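Local coordinates for protein sialyltransferase 0160 (Photobacterium damselae, PDB 4R84) that transfers sialic acid from its CMP-activated donor to a sugar acceptor, probably a galactoside, as a GT-B-fold glycosyltransferase, at residues His126-Gln134 and Ile230-Ser238; Leu295-Glu303 and Gln486-Val494. All coordinates share one frame; numbering follows the deposited sequence.

Interaction 1 of 2, residues His126-Gln134 and Ile230-Ser238; sequences HASLPSLQQ and ISLYDDGSS
Ala127 opens this meeting of a helix N-terminus with the loop after a strand, its CB lying 3.6 Å from CB of Asp235. Beyond it, Ser128 OG is bonded to Ser432 OG, and the donor analogue touches Ser128. Leu129 starts the helix, and a water joins its first turn to the loop, accepting from Leu129 N (3.0 Å) and donating to Asp235 O (2.6 Å). With CG anti to the backbone N (chi1 -173°), the Leu129 side chain runs along the loop backbone, CD2 reaching Asp234 O. Pro130 lies across the strand end: its CG is 3.5 Å from Asp234 O, its CD packs on the CA and CB of Asp235, and its CB meets CB of Tyr233 at 3.8 Å. One turn later, Gln133 sets its CB 3.6 Å from Tyr233 CE2, while its amide NE2 goes to Pro321 O. Gln134 meets the CD1/CE1 half of the ring from the same side, its extended chain bringing NE2 to 3.7 Å from Tyr233 CD1 with amide and ring planes 58° apart; its OE1 is held by Trp154. Two consecutive glutamines thus each take half of the ring. The contact joins a helix and a strand of the Rossmann-like domain chiefly by packing, with the water as its polar link; Asp234 O is buried there without a partner, a cost the apolar fit probably offsets.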
loop_
_atom_site.group_PDB
_atom_site.type_symbol
_atom_site.label_atom_id
_atom_site.label_comp_id
_atom_site.label_asym_id
_atom_site.label_seq_id
_atom_site.Cartn_x
_atom_site.Cartn_y
_atom_site.Cartn_z
ATOM N N HIS A 126 10.041 3.950 -0.342
ATOM C CA HIS A 126 10.835 4.878 0.436
ATOM C C HIS A 126 9.951 5.963 1.059
ATOM O O HIS A 126 10.445 6.831 1.762
ATOM C CB HIS A 126 11.905 5.530 -0.441
ATOM C CG HIS A 126 11.350 6.485 -1.454
ATOM N ND1 HIS A 126 10.652 6.069 -2.570
ATOM C CD2 HIS A 126 11.385 7.840 -1.513
ATOM C CE1 HIS A 126 10.287 7.125 -3.274
ATOM N NE2 HIS A 126 10.714 8.211 -2.653
ATOM N N ALA A 127 8.654 5.902 0.800
ATOM C CA ALA A 127 7.727 6.915 1.301
ATOM C C ALA A 127 6.892 6.361 2.465
ATOM O O ALA A 127 7.372 5.529 3.241
ATOM C CB ALA A 127 6.831 7.407 0.180
ATOM N N SER A 128 5.667 6.855 2.622
ATOM C CA SER A 128 4.823 6.398 3.722
ATOM C C SER A 128 3.602 5.652 3.241
ATOM O O SER A 128 3.359 4.517 3.646
ATOM C CB SER A 128 4.369 7.574 4.592
ATOM O OG SER A 128 5.426 8.031 5.404
ATOM N N LEU A 129 2.828 6.317 2.401
ATOM C CA LEU A 129 1.524 5.813 1.984
ATOM C C LEU A 129 1.596 4.424 1.300
ATOM O O LEU A 129 0.872 3.513 1.704
ATOM C CB LEU A 129 0.847 6.854 1.067
ATOM C CG LEU A 129 -0.595 6.499 0.698
ATOM C CD1 LEU A 129 -1.383 6.148 1.958
ATOM C CD2 LEU A 129 -1.224 7.658 -0.076
ATOM N N PRO A 130 2.503 4.233 0.320
ATOM C CA PRO A 130 2.603 2.876 -0.244
ATOM C C PRO A 130 2.962 1.839 0.801
ATOM O O PRO A 130 2.365 0.767 0.833
ATOM C CB PRO A 130 3.712 3.016 -1.301
ATOM C CG PRO A 130 3.638 4.492 -1.699
ATOM C CD PRO A 130 3.393 5.178 -0.386
ATOM N N SER A 131 3.901 2.156 1.684
ATOM C CA SER A 131 4.280 1.186 2.721
ATOM C C SER A 131 3.110 0.847 3.657
ATOM O O SER A 131 2.932 -0.311 4.026
ATOM C CB SER A 131 5.463 1.708 3.542
ATOM O OG SER A 131 6.578 1.938 2.704
ATOM N N LEU A 132 2.316 1.848 4.035
ATOM C CA LEU A 132 1.192 1.631 4.936
ATOM C C LEU A 132 0.109 0.768 4.275
ATOM O O LEU A 132 -0.445 -0.132 4.905
ATOM C CB LEU A 132 0.603 2.970 5.400
ATOM C CG LEU A 132 1.539 3.828 6.266
ATOM C CD1 LEU A 132 0.936 5.215 6.463
ATOM C CD2 LEU A 132 1.757 3.176 7.613
ATOM N N GLN A 133 -0.178 1.033 3.007
ATOM C CA GLN A 133 -1.133 0.217 2.250
ATOM C C GLN A 133 -0.630 -1.209 2.141
ATOM O O GLN A 133 -1.384 -2.165 2.309
ATOM C CB GLN A 133 -1.336 0.781 0.853
ATOM C CG GLN A 133 -2.116 2.085 0.834
ATOM C CD GLN A 133 -3.623 1.885 0.840
ATOM O OE1 GLN A 133 -4.139 0.893 0.316
ATOM N NE2 GLN A 133 -4.343 2.840 1.426
ATOM N N GLN A 134 0.658 -1.331 1.867
ATOM C CA GLN A 134 1.278 -2.642 1.722
ATOM C C GLN A 134 1.247 -3.396 3.043
ATOM O O GLN A 134 1.036 -4.604 3.059
ATOM C CB GLN A 134 2.705 -2.477 1.203
ATOM C CG GLN A 134 2.759 -2.022 -0.269
ATOM C CD GLN A 134 4.124 -1.519 -0.664
ATOM O OE1 GLN A 134 5.117 -1.835 -0.018
ATOM N NE2 GLN A 134 4.180 -0.704 -1.720
ATOM N N ILE A 230 1.680 -6.916 -10.283
ATOM C CA ILE A 230 2.369 -5.699 -9.864
ATOM C C ILE A 230 1.314 -4.778 -9.269
ATOM O O ILE A 230 0.278 -4.570 -9.885
ATOM C CB ILE A 230 3.068 -5.002 -11.047
ATOM C CG1 ILE A 230 4.061 -5.945 -11.712
ATOM C CG2 ILE A 230 3.777 -3.712 -10.590
ATOM C CD1 ILE A 230 4.744 -5.345 -12.948
ATOM N N SER A 231 1.542 -4.291 -8.050
ATOM C CA SER A 231 0.626 -3.314 -7.433
ATOM C C SER A 231 1.416 -2.044 -7.201
ATOM O O SER A 231 2.414 -2.067 -6.476
ATOM C CB SER A 231 0.035 -3.821 -6.113
ATOM O OG SER A 231 -0.809 -4.958 -6.294
ATOM N N LEU A 232 0.956 -0.941 -7.792
ATOM C CA LEU A 232 1.648 0.337 -7.687
ATOM C C LEU A 232 0.790 1.309 -6.896
ATOM O O LEU A 232 -0.419 1.379 -7.106
ATOM C CB LEU A 232 1.956 0.895 -9.083
ATOM C CG LEU A 232 2.762 -0.052 -9.977
ATOM C CD1 LEU A 232 2.991 0.575 -11.341
ATOM C CD2 LEU A 232 4.108 -0.428 -9.347
ATOM N N TYR A 233 1.409 2.017 -5.955
ATOM C CA TYR A 233 0.688 2.942 -5.082
ATOM C C TYR A 233 1.241 4.350 -5.203
ATOM O O TYR A 233 2.450 4.557 -5.117
ATOM C CB TYR A 233 0.787 2.501 -3.614
ATOM C CG TYR A 233 0.279 1.091 -3.353
ATOM C CD1 TYR A 233 1.078 -0.017 -3.644
ATOM C CD2 TYR A 233 -0.981 0.869 -2.813
ATOM C CE1 TYR A 233 0.629 -1.313 -3.401
ATOM C CE2 TYR A 233 -1.446 -0.440 -2.572
ATOM C CZ TYR A 233 -0.637 -1.510 -2.876
ATOM O OH TYR A 233 -1.080 -2.790 -2.644
ATOM N N ASP A 234 0.363 5.330 -5.381
ATOM C CA ASP A 234 0.790 6.727 -5.257
ATOM C C ASP A 234 1.416 6.972 -3.905
ATOM O O ASP A 234 0.934 6.441 -2.913
ATOM C CB ASP A 234 -0.395 7.686 -5.383
ATOM C CG ASP A 234 -0.936 7.776 -6.778
ATOM O OD1 ASP A 234 -0.190 7.509 -7.740
ATOM O OD2 ASP A 234 -2.129 8.133 -6.900
ATOM N N ASP A 235 2.456 7.796 -3.833
ATOM C CA ASP A 235 2.958 8.135 -2.502
ATOM C C ASP A 235 2.417 9.461 -1.985
ATOM O O ASP A 235 2.553 9.769 -0.809
ATOM C CB ASP A 235 4.481 8.108 -2.441
ATOM C CG ASP A 235 5.135 9.076 -3.369
ATOM O OD1 ASP A 235 4.430 9.768 -4.121
ATOM O OD2 ASP A 235 6.384 9.132 -3.333
ATOM N N GLY A 236 1.839 10.264 -2.868
ATOM C CA GLY A 236 1.244 11.511 -2.438
ATOM C C GLY A 236 1.006 12.499 -3.552
ATOM O O GLY A 236 0.626 12.132 -4.648
ATOM N N SER A 237 1.229 13.771 -3.261
ATOM C CA SER A 237 0.901 14.809 -4.221
ATOM C C SER A 237 1.784 14.768 -5.465
ATOM O O SER A 237 1.378 15.232 -6.524
ATOM C CB SER A 237 0.991 16.174 -3.538
ATOM O OG SER A 237 2.279 16.366 -2.992
ATOM N N SER A 238 2.976 14.188 -5.345
ATOM C CA SER A 238 3.957 14.257 -6.421
ATOM C C SER A 238 3.457 13.630 -7.732
ATOM O O SER A 238 3.699 14.191 -8.796
ATOM C CB SER A 238 5.271 13.604 -5.975
ATOM O OG SER A 238 5.676 12.576 -6.857
HETATM O O HOH W 1 3.898 8.861 1.277
#

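Interaction 2 of 2, residues Leu295-Glu303 and Gln486-Val494; sequences LREDYLDVE and QVMLTLGIV
Leu491 presses its CD2 methyl against Tyr299, 3.8 Å from ring atom CD1, and forms the apolar centre between a short helix and the end of helix 483-490. Tyr299 swings its ring toward the second segment because CG stands anti to the backbone N (chi1 -173°), and its far end, OH, reaches Val487 CG2. At the ring edge, near its plane, sits the CG2 methyl of Thr490, which also meets Val302 CG2 at 3.7 Å on the more exposed flank. Leu491 CD2 serves a second flat group as well, lying 3.6 Å above one face of the Arg296 guanidinium. That cation marks the polar edge. Its NE and NH2 grip Asp298 side-on, NE to OD1 and NH2 to OD2, both at 2.8 Å and nearly in the guanidinium plane. NH2 also donates to Leu491 O (3.0 Å, N-H...O angle 154°), and a water bridges NH1 to the same carbonyl. Gly492 closes the helix in a Schellman motif just beyond. The carboxylate therefore fixes the guanidinium's rotation, and the oriented cation can bind a carbonyl at the helix C-terminus, where the helix dipole would probably add to the attraction.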
loop_
_atom_site.group_PDB
_atom_site.type_symbol
_atom_site.label_atom_id
_atom_site.label_comp_id
_atom_site.label_asym_id
_atom_site.label_seq_id
_atom_site.Cartn_x
_atom_site.Cartn_y
_atom_site.Cartn_z
ATOM N N LEU A 295 -4.467 7.568 -5.059
ATOM C CA LEU A 295 -5.080 8.186 -3.879
ATOM C C LEU A 295 -6.320 9.005 -4.272
ATOM O O LEU A 295 -7.279 9.085 -3.502
ATOM C CB LEU A 295 -4.063 9.006 -3.083
ATOM C CG LEU A 295 -3.196 10.088 -3.689
ATOM C CD1 LEU A 295 -3.949 11.411 -3.706
ATOM C CD2 LEU A 295 -1.954 10.194 -2.844
ATOM N N ARG A 296 -6.291 9.620 -5.451
ATOM C CA ARG A 296 -7.488 10.261 -5.998
ATOM C C ARG A 296 -7.722 9.846 -7.452
ATOM O O ARG A 296 -7.330 10.550 -8.386
ATOM C CB ARG A 296 -7.382 11.793 -5.887
ATOM C CG ARG A 296 -7.547 12.325 -4.478
ATOM C CD ARG A 296 -8.973 12.153 -3.966
ATOM N NE ARG A 296 -9.949 12.880 -4.769
ATOM C CZ ARG A 296 -10.349 14.123 -4.502
ATOM N NH1 ARG A 296 -9.852 14.757 -3.448
ATOM N NH2 ARG A 296 -11.242 14.724 -5.281
ATOM N N GLU A 297 -8.358 8.688 -7.642
ATOM C CA GLU A 297 -8.595 8.159 -8.977
ATOM C C GLU A 297 -9.468 9.106 -9.788
ATOM O O GLU A 297 -9.357 9.175 -11.008
ATOM C CB GLU A 297 -9.244 6.767 -8.925
ATOM C CG GLU A 297 -9.368 6.144 -10.312
ATOM C CD GLU A 297 -10.257 4.905 -10.347
ATOM O OE1 GLU A 297 -10.892 4.590 -9.321
ATOM O OE2 GLU A 297 -10.326 4.253 -11.410
ATOM N N ASP A 298 -10.329 9.850 -9.101
ATOM C CA ASP A 298 -11.230 10.755 -9.797
ATOM C C ASP A 298 -10.505 11.918 -10.475
ATOM O O ASP A 298 -11.108 12.607 -11.290
ATOM C CB ASP A 298 -12.295 11.288 -8.834
ATOM C CG ASP A 298 -11.702 12.002 -7.638
ATOM O OD1 ASP A 298 -10.621 11.594 -7.168
ATOM O OD2 ASP A 298 -12.331 12.964 -7.154
ATOM N N TYR A 299 -9.216 12.111 -10.191
ATOM C CA TYR A 299 -8.455 13.126 -10.900
ATOM C C TYR A 299 -8.504 12.835 -12.398
ATOM O O TYR A 299 -8.565 13.753 -13.208
ATOM C CB TYR A 299 -7.000 13.199 -10.401
ATOM C CG TYR A 299 -6.225 14.346 -11.001
ATOM C CD1 TYR A 299 -6.756 15.633 -10.991
ATOM C CD2 TYR A 299 -4.956 14.168 -11.537
ATOM C CE1 TYR A 299 -6.063 16.696 -11.530
ATOM C CE2 TYR A 299 -4.250 15.229 -12.067
ATOM C CZ TYR A 299 -4.814 16.495 -12.066
ATOM O OH TYR A 299 -4.147 17.574 -12.601
ATOM N N LEU A 300 -8.529 11.553 -12.763
ATOM C CA LEU A 300 -8.589 11.167 -14.167
ATOM C C LEU A 300 -9.952 11.498 -14.791
ATOM O O LEU A 300 -10.087 11.511 -16.016
ATOM C CB LEU A 300 -8.307 9.670 -14.330
ATOM C CG LEU A 300 -6.944 9.205 -13.829
ATOM C CD1 LEU A 300 -6.856 7.675 -13.954
ATOM C CD2 LEU A 300 -5.822 9.888 -14.584
ATOM N N ASP A 301 -10.953 11.732 -13.940
ATOM C CA ASP A 301 -12.298 12.128 -14.377
ATOM C C ASP A 301 -12.440 13.643 -14.444
ATOM O O ASP A 301 -12.895 14.188 -15.452
ATOM C CB ASP A 301 -13.373 11.578 -13.431
ATOM C CG ASP A 301 -13.443 10.063 -13.428
ATOM O OD1 ASP A 301 -13.296 9.457 -14.507
ATOM O OD2 ASP A 301 -13.652 9.484 -12.339
ATOM N N VAL A 302 -12.087 14.319 -13.353
ATOM C CA VAL A 302 -12.353 15.765 -13.249
ATOM C C VAL A 302 -11.425 16.600 -14.127
ATOM O O VAL A 302 -11.781 17.704 -14.534
ATOM C CB VAL A 302 -12.253 16.279 -11.792
ATOM C CG1 VAL A 302 -13.273 15.570 -10.911
ATOM C CG2 VAL A 302 -10.846 16.103 -11.238
ATOM N N GLU A 303 -10.245 16.083 -14.430
ATOM C CA GLU A 303 -9.336 16.788 -15.323
ATOM C C GLU A 303 -9.517 16.305 -16.754
ATOM O O GLU A 303 -9.068 15.222 -17.120
ATOM C CB GLU A 303 -7.886 16.630 -14.850
ATOM C CG GLU A 303 -6.881 17.209 -15.809
ATOM C CD GLU A 303 -7.195 18.660 -16.154
ATOM O OE1 GLU A 303 -7.142 19.523 -15.257
ATOM O OE2 GLU A 303 -7.505 18.927 -17.335
ATOM N N GLN A 486 -3.058 24.276 -8.059
ATOM C CA GLN A 486 -3.988 24.082 -9.173
ATOM C C GLN A 486 -4.616 22.690 -9.122
ATOM O O GLN A 486 -5.817 22.534 -9.378
ATOM C CB GLN A 486 -3.282 24.309 -10.516
ATOM C CG GLN A 486 -2.985 25.796 -10.814
ATOM C CD GLN A 486 -4.236 26.647 -10.821
ATOM O OE1 GLN A 486 -5.173 26.383 -11.573
ATOM N NE2 GLN A 486 -4.262 27.675 -9.980
ATOM N N VAL A 487 -3.815 21.687 -8.765
ATOM C CA VAL A 487 -4.340 20.330 -8.619
ATOM C C VAL A 487 -5.314 20.216 -7.454
ATOM O O VAL A 487 -6.403 19.657 -7.603
ATOM C CB VAL A 487 -3.198 19.310 -8.432
ATOM C CG1 VAL A 487 -3.738 17.954 -7.971
ATOM C CG2 VAL A 487 -2.397 19.201 -9.707
ATOM N N MET A 488 -4.957 20.790 -6.309
ATOM C CA MET A 488 -5.819 20.726 -5.141
ATOM C C MET A 488 -7.137 21.463 -5.374
ATOM O O MET A 488 -8.188 21.022 -4.898
ATOM C CB MET A 488 -5.103 21.313 -3.927
ATOM C CG MET A 488 -3.796 20.630 -3.626
ATOM S SD MET A 488 -3.078 21.237 -2.090
ATOM C CE MET A 488 -4.151 20.458 -0.923
ATOM N N LEU A 489 -7.089 22.577 -6.104
ATOM C CA LEU A 489 -8.310 23.295 -6.464
ATOM C C LEU A 489 -9.216 22.443 -7.355
ATOM O O LEU A 489 -10.411 22.351 -7.108
ATOM C CB LEU A 489 -7.971 24.624 -7.149
ATOM C CG LEU A 489 -7.376 25.729 -6.257
ATOM C CD1 LEU A 489 -6.831 26.873 -7.096
ATOM C CD2 LEU A 489 -8.388 26.266 -5.253
ATOM N N THR A 490 -8.643 21.827 -8.387
ATOM C CA THR A 490 -9.390 20.958 -9.312
ATOM C C THR A 490 -10.031 19.771 -8.584
ATOM O O THR A 490 -11.149 19.343 -8.907
ATOM C CB THR A 490 -8.473 20.441 -10.441
ATOM O OG1 THR A 490 -8.016 21.555 -11.218
ATOM C CG2 THR A 490 -9.203 19.468 -11.362
ATOM N N LEU A 491 -9.302 19.238 -7.612
ATOM C CA LEU A 491 -9.770 18.114 -6.806
ATOM C C LEU A 491 -10.718 18.537 -5.682
ATOM O O LEU A 491 -11.283 17.694 -5.000
ATOM C CB LEU A 491 -8.571 17.359 -6.222
ATOM C CG LEU A 491 -7.763 16.511 -7.206
ATOM C CD1 LEU A 491 -6.496 15.988 -6.523
ATOM C CD2 LEU A 491 -8.609 15.367 -7.737
ATOM N N GLY A 492 -10.883 19.841 -5.462
ATOM C CA GLY A 492 -11.807 20.295 -4.437
ATOM C C GLY A 492 -11.292 20.138 -3.015
ATOM O O GLY A 492 -12.055 20.216 -2.046
ATOM N N ILE A 493 -9.986 19.967 -2.878
ATOM C CA ILE A 493 -9.401 19.798 -1.561
ATOM C C ILE A 493 -9.447 21.123 -0.842
ATOM O O ILE A 493 -9.767 21.194 0.344
ATOM C CB ILE A 493 -7.954 19.297 -1.640
ATOM C CG1 ILE A 493 -7.927 17.930 -2.329
ATOM C CG2 ILE A 493 -7.339 19.234 -0.242
ATOM C CD1 ILE A 493 -6.531 17.408 -2.600
ATOM N N VAL A 494 -9.132 22.171 -1.584
ATOM C CA VAL A 494 -9.230 23.529 -1.071
ATOM C C VAL A 494 -9.897 24.433 -2.099
ATOM O O VAL A 494 -9.931 24.126 -3.294
ATOM C CB VAL A 494 -7.847 24.120 -0.732
ATOM C CG1 VAL A 494 -7.217 23.405 0.431
ATOM C CG2 VAL A 494 -6.951 24.064 -1.939
HETATM O O HOH W 2 -11.778 16.765 -2.149
#

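The two contacts lie in series along the chain, their centres about 18 Å apart, and they touch through Asp234 and Leu295: Asp234 OD2 probably accepts a hydrogen bond from Leu295 N at 3.0 Å, and Leu295 CD2 packs on Leu129 CD2 (3.8 Å) and on Gly236 CA. Tyr240 joins both, its hydroxyl bonded to Asp234 OD2 and Arg296 N. Interaction 1 lies nearer the bound donor analogue: the side chain of Ala127 is about 7 Å from it, whereas in interaction 2 the side chain of Val487 is about 12 Å away. Together they tie helix 129-144, through adjoining strand ends, to helix 483-490.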